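Local coordinates for protein N-isopropylammelide isopropylaminohydrolase (Burkholderia multivorans ATCC 17616, PDB 6NBO) that is a zinc-containing member of the amidohydrolase family, built on a TIM-type barrel, at residues 59-64 with 317-322; 298-303 with 350-355. One frame throughout, in Å; residues are numbered along the deposited sequence. Where two conformers were deposited one is given.

Contact 1 of 2, residues 59-64 with 317-322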
loop_
_atom_site.group_PDB
_atom_site.type_symbol
_atom_site.label_atom_id
_atom_site.label_comp_id
_atom_site.label_asym_id
_atom_site.label_seq_id
_atom_site.Cartn_x
_atom_site.Cartn_y
_atom_site.Cartn_z
ATOM N N PRO A 59 -9.897 1.891 -11.698
ATOM C CA PRO A 59 -8.641 1.148 -11.847
ATOM C C PRO A 59 -8.464 0.219 -10.652
ATOM O O PRO A 59 -9.128 0.368 -9.627
ATOM C CB PRO A 59 -7.571 2.253 -11.875
ATOM C CG PRO A 59 -8.168 3.354 -11.048
ATOM C CD PRO A 59 -9.679 3.292 -11.298
ATOM N N GLY A 60 -7.578 -0.764 -10.797
ATOM C CA GLY A 60 -7.329 -1.682 -9.697
ATOM C C GLY A 60 -6.966 -0.916 -8.435
ATOM O O GLY A 60 -6.226 0.059 -8.514
ATOM N N LEU A 61 -7.498 -1.309 -7.280
ATOM C CA LEU A 61 -7.187 -0.587 -6.056
ATOM C C LEU A 61 -5.786 -0.977 -5.586
ATOM O O LEU A 61 -5.225 -1.995 -6.004
ATOM C CB LEU A 61 -8.253 -0.883 -4.980
ATOM C CG LEU A 61 -9.695 -0.634 -5.455
ATOM C CD1 LEU A 61 -10.768 -0.910 -4.368
ATOM C CD2 LEU A 61 -9.859 0.797 -6.000
ATOM N N VAL A 62 -5.200 -0.132 -4.744
ATOM C CA VAL A 62 -3.819 -0.296 -4.313
ATOM C C VAL A 62 -3.788 -0.293 -2.790
ATOM O O VAL A 62 -4.277 0.651 -2.163
ATOM C CB VAL A 62 -2.915 0.821 -4.863
ATOM C CG1 VAL A 62 -1.457 0.619 -4.426
ATOM C CG2 VAL A 62 -3.034 0.890 -6.396
ATOM N N GLU A 63 -3.202 -1.334 -2.201
ATOM C CA GLU A 63 -2.854 -1.328 -0.785
ATOM C C GLU A 63 -1.401 -0.882 -0.663
ATOM O O GLU A 63 -0.485 -1.630 -1.009
ATOM C CB GLU A 63 -3.088 -2.713 -0.177
ATOM C CG GLU A 63 -2.432 -2.940 1.193
ATOM C CD GLU A 63 -2.910 -1.969 2.235
ATOM O OE1 GLU A 63 -2.474 -0.800 2.190
ATOM O OE2 GLU A 63 -3.727 -2.363 3.099
ATOM N N GLY A 64 -1.184 0.355 -0.207
ATOM C CA GLY A 64 0.151 0.919 -0.156
ATOM C C GLY A 64 0.956 0.600 1.090
ATOM O O GLY A 64 2.138 0.957 1.158
ATOM N N ASP A 317 -10.815 -4.257 1.915
ATOM C CA ASP A 317 -11.563 -3.311 1.082
ATOM C C ASP A 317 -10.850 -1.957 1.113
ATOM O O ASP A 317 -10.983 -1.201 2.077
ATOM C CB ASP A 317 -13.001 -3.200 1.592
ATOM C CG ASP A 317 -13.880 -2.391 0.667
ATOM O OD1 ASP A 317 -13.327 -1.679 -0.187
ATOM O OD2 ASP A 317 -15.116 -2.465 0.775
ATOM N N MET A 318 -10.106 -1.623 0.045
ATOM C CA MET A 318 -9.401 -0.344 0.046
ATOM C C MET A 318 -10.343 0.835 -0.119
ATOM O O MET A 318 -9.955 1.961 0.209
ATOM C CB MET A 318 -8.323 -0.295 -1.041
ATOM C CG MET A 318 -7.117 -1.215 -0.760
ATOM S SD MET A 318 -6.449 -1.022 0.905
ATOM C CE MET A 318 -5.825 0.663 0.818
ATOM N N LEU A 319 -11.565 0.617 -0.612
ATOM C CA LEU A 319 -12.541 1.704 -0.580
ATOM C C LEU A 319 -12.860 2.078 0.858
ATOM O O LEU A 319 -13.048 3.258 1.176
ATOM C CB LEU A 319 -13.822 1.316 -1.330
ATOM C CG LEU A 319 -13.725 1.187 -2.853
ATOM C CD1 LEU A 319 -15.110 0.966 -3.480
ATOM C CD2 LEU A 319 -13.037 2.430 -3.441
ATOM N N GLU A 320 -12.917 1.083 1.752
ATOM C CA GLU A 320 -13.150 1.391 3.158
ATOM C C GLU A 320 -11.987 2.177 3.746
ATOM O O GLU A 320 -12.191 3.072 4.579
ATOM C CB GLU A 320 -13.384 0.110 3.956
ATOM C CG GLU A 320 -13.723 0.385 5.409
ATOM C CD GLU A 320 -14.386 -0.804 6.052
ATOM O OE1 GLU A 320 -13.702 -1.534 6.793
ATOM O OE2 GLU A 320 -15.585 -1.025 5.783
ATOM N N ARG A 321 -10.755 1.852 3.349
ATOM C CA ARG A 321 -9.624 2.627 3.854
ATOM C C ARG A 321 -9.685 4.065 3.355
ATOM O O ARG A 321 -9.380 5.009 4.100
ATOM C CB ARG A 321 -8.305 1.962 3.450
ATOM C CG ARG A 321 -7.056 2.633 4.037
ATOM C CD ARG A 321 -7.137 2.785 5.546
ATOM N NE ARG A 321 -7.599 1.575 6.236
ATOM C CZ ARG A 321 -7.586 1.429 7.560
ATOM N NH1 ARG A 321 -7.112 2.398 8.331
ATOM N NH2 ARG A 321 -8.036 0.317 8.113
ATOM N N ALA A 322 -10.096 4.255 2.103
ATOM C CA ALA A 322 -10.290 5.605 1.590
ATOM C C ALA A 322 -11.325 6.345 2.415
ATOM O O ALA A 322 -11.128 7.517 2.770
ATOM C CB ALA A 322 -10.721 5.558 0.123
#

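Contact 2 of 2, residues 298-303 with 350-355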
loop_
_atom_site.group_PDB
_atom_site.type_symbol
_atom_site.label_atom_id
_atom_site.label_comp_id
_atom_site.label_asym_id
_atom_site.label_seq_id
_atom_site.Cartn_x
_atom_site.Cartn_y
_atom_site.Cartn_z
ATOM N N THR A 298 3.096 13.319 -2.615
ATOM C CA THR A 298 2.161 12.237 -2.899
ATOM C C THR A 298 1.772 11.498 -1.624
ATOM O O THR A 298 2.625 11.168 -0.795
ATOM C CB THR A 298 2.786 11.258 -3.879
ATOM O OG1 THR A 298 3.092 11.955 -5.088
ATOM C CG2 THR A 298 1.826 10.094 -4.179
ATOM N N VAL A 299 0.478 11.212 -1.476
ATOM C CA VAL A 299 -0.047 10.511 -0.306
ATOM C C VAL A 299 -0.488 9.111 -0.721
ATOM O O VAL A 299 -1.284 8.950 -1.655
ATOM C CB VAL A 299 -1.204 11.276 0.356
ATOM C CG1 VAL A 299 -1.722 10.494 1.568
ATOM C CG2 VAL A 299 -0.731 12.657 0.808
ATOM N N ILE A 300 0.030 8.108 -0.010
ATOM C CA ILE A 300 -0.284 6.692 -0.201
ATOM C C ILE A 300 -1.174 6.241 0.951
ATOM O O ILE A 300 -0.824 6.439 2.119
ATOM C CB ILE A 300 1.008 5.848 -0.234
ATOM C CG1 ILE A 300 1.981 6.350 -1.313
ATOM C CG2 ILE A 300 0.669 4.359 -0.430
ATOM C CD1 ILE A 300 3.400 5.814 -1.135
ATOM N N GLY A 301 -2.307 5.624 0.640
ATOM C CA GLY A 301 -3.159 5.067 1.679
ATOM C C GLY A 301 -2.798 3.619 1.983
ATOM O O GLY A 301 -2.328 2.885 1.120
ATOM N N GLY A 302 -3.003 3.209 3.233
ATOM C CA GLY A 302 -2.781 1.816 3.592
ATOM C C GLY A 302 -3.600 1.412 4.800
ATOM O O GLY A 302 -4.042 2.259 5.578
ATOM N N ASN A 303 -3.800 0.094 4.958
ATOM C CA ASN A 303 -4.480 -0.398 6.160
ATOM C C ASN A 303 -3.572 -0.393 7.380
ATOM O O ASN A 303 -4.058 -0.217 8.500
ATOM C CB ASN A 303 -4.991 -1.839 5.979
ATOM C CG ASN A 303 -6.334 -1.906 5.293
ATOM O OD1 ASN A 303 -7.375 -1.685 5.919
ATOM N ND2 ASN A 303 -6.325 -2.223 3.996
ATOM N N ARG A 350 1.348 6.006 -8.005
ATOM C CA ARG A 350 2.453 6.935 -8.228
ATOM C C ARG A 350 3.446 6.880 -7.069
ATOM O O ARG A 350 4.661 6.752 -7.270
ATOM C CB ARG A 350 1.894 8.353 -8.392
ATOM C CG ARG A 350 2.774 9.342 -9.125
ATOM C CD ARG A 350 2.137 10.746 -9.121
ATOM N NE ARG A 350 0.681 10.704 -9.299
ATOM C CZ ARG A 350 -0.203 11.117 -8.392
ATOM N NH1 ARG A 350 -1.506 11.030 -8.650
ATOM N NH2 ARG A 350 0.209 11.631 -7.235
ATOM N N GLY A 351 2.938 6.969 -5.844
ATOM C CA GLY A 351 3.819 6.983 -4.687
ATOM C C GLY A 351 4.644 5.718 -4.561
ATOM O O GLY A 351 5.817 5.774 -4.198
ATOM N N CYS A 352 4.044 4.559 -4.849
ATOM C CA CYS A 352 4.754 3.289 -4.710
ATOM C C CYS A 352 5.564 2.904 -5.937
ATOM O O CYS A 352 6.319 1.927 -5.880
ATOM C CB CYS A 352 3.766 2.147 -4.413
ATOM S SG CYS A 352 2.961 2.280 -2.802
ATOM N N GLY A 353 5.415 3.614 -7.048
ATOM C CA GLY A 353 6.128 3.208 -8.244
ATOM C C GLY A 353 5.517 2.001 -8.927
ATOM O O GLY A 353 6.238 1.226 -9.560
ATOM N N PHE A 354 4.209 1.804 -8.783
ATOM C CA PHE A 354 3.470 0.810 -9.555
ATOM C C PHE A 354 3.231 1.367 -10.955
ATOM O O PHE A 354 2.518 2.359 -11.105
ATOM C CB PHE A 354 2.139 0.499 -8.877
ATOM C CG PHE A 354 2.252 -0.397 -7.677
ATOM C CD1 PHE A 354 2.719 -1.699 -7.812
ATOM C CD2 PHE A 354 1.858 0.045 -6.416
ATOM C CE1 PHE A 354 2.794 -2.550 -6.706
ATOM C CE2 PHE A 354 1.942 -0.803 -5.300
ATOM C CZ PHE A 354 2.423 -2.097 -5.456
ATOM N N ASP A 355 3.812 0.737 -11.972
ATOM C CA ASP A 355 3.798 1.273 -13.329
ATOM C C ASP A 355 2.582 0.782 -14.117
ATOM O O ASP A 355 1.878 -0.142 -13.707
ATOM C CB ASP A 355 5.083 0.875 -14.057
ATOM C CG ASP A 355 6.334 1.326 -13.318
ATOM O OD1 ASP A 355 6.414 2.520 -12.955
ATOM O OD2 ASP A 355 7.231 0.482 -13.093
HETATM O O HOH W 1 -1.031 12.153 -4.404
#

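Contact 1 of 2, residues 59-64 with 317-322
The first barrel strand of the amidohydrolase fold, 56-66, meets the opening turn of helix 318-328 through Leu61, Glu63, Met318 and Leu319. Met318 CB packs on Leu61 CB at 4.0 Å, and the chain bends at chi2 (-49°) and chi3 (-66°), which carries the thioether forward along the strand, toward Glu63. Met318 CE comes to 3.4 Å from Val62 O, a buried carbonyl with no hydrogen-bonding partner in the model. The sulfur before it lies beside the Glu63 carboxylate, with Met318 SD 3.7 Å from Glu63 OE2, the two side chains crossing at about a right angle; an unbranched methionine suits a site lined by carbon and oxygen. In this TIM-type barrel the strand and helix segments are inclined at 68°, their axes 9.1 Å apart at closest approach. Toward the start of the strand, two leucines meet: Leu61 CD1 touches Leu319 CG at 3.9 Å, again nearly at right angles. Asp317 serves as N-cap, its OD1 accepting weak bonds from Leu319 N and Glu320 N, while Arg385 forms a salt bridge to the same oxygen. Glu63 has OE2 bonded to Asn303 and OE1 to the backbone N of His65, a zinc ligand.

Contact 2 of 2, residues 298-303 with 350-355
Thr298 meets the last turn of helix 346-352 with both branches of its side chain. Thr298 CG2 rests 3.7 Å from Gly351 N, while Thr298 OG1 lies at the edge of the Arg350 guanidinium, 3.6 Å from Arg350 NH2. Threonine suits this border: the methyl packs on the helix and the hydroxyl only faces the guanidinium edge, too far to hydrogen-bond. These guanidinium contacts hold for one of two Arg350 conformers, in which a water accepts from NH2 and, weakly, from Val299 N, a tenuous bridge, and NH1 pairs with Glu342. Val299 itself turns its side chain away, and Ile300 returns to the interface. With chi1 at -56°, Ile300 CG1 stands beside the backbone N, bringing Ile300 CD1 to 3.6 Å from Gly351 C, while Ile300 CG2 packs 3.9 Å from Cys352 SG. Glycine fits at 351 because a beta carbon would clash with Ile300 CG1. Gly353, at positive phi (76°), ends the helix in a Schellman motif. Strand 299-301, the eighth of the barrel, pairs in parallel with strand 275-278, and Ile300 also touches Ala275 and Val277; from the helix end, Cys352 reaches Arg124 on strand 120-128 and its carbonyl O bonds Gln155 on strand 153-159.

Contacts 1 and 2 have centres 10 Å apart and interlock along the chain, since 317-322 falls between 298-303 and 350-355. They involve the first and eighth strands of the barrel, which come together where the backbones of Gly64 and Gly301 are hydrogen-bonded. Asn303 makes the main polar join: its ND2 is 2.8 Å from Glu63 OE2, and its OD1 is 3.0 Å from Arg321 NH2 in a weak bond, so one amide spans strand and helix of contact 1. The zinc sites lie close by: His65 and His67 follow 59-64, and Asp304, shared by both sites, follows 298-303. Glu63 is about 9 Å and Ile300 about 11 Å from a zinc ion, measured from their side chains.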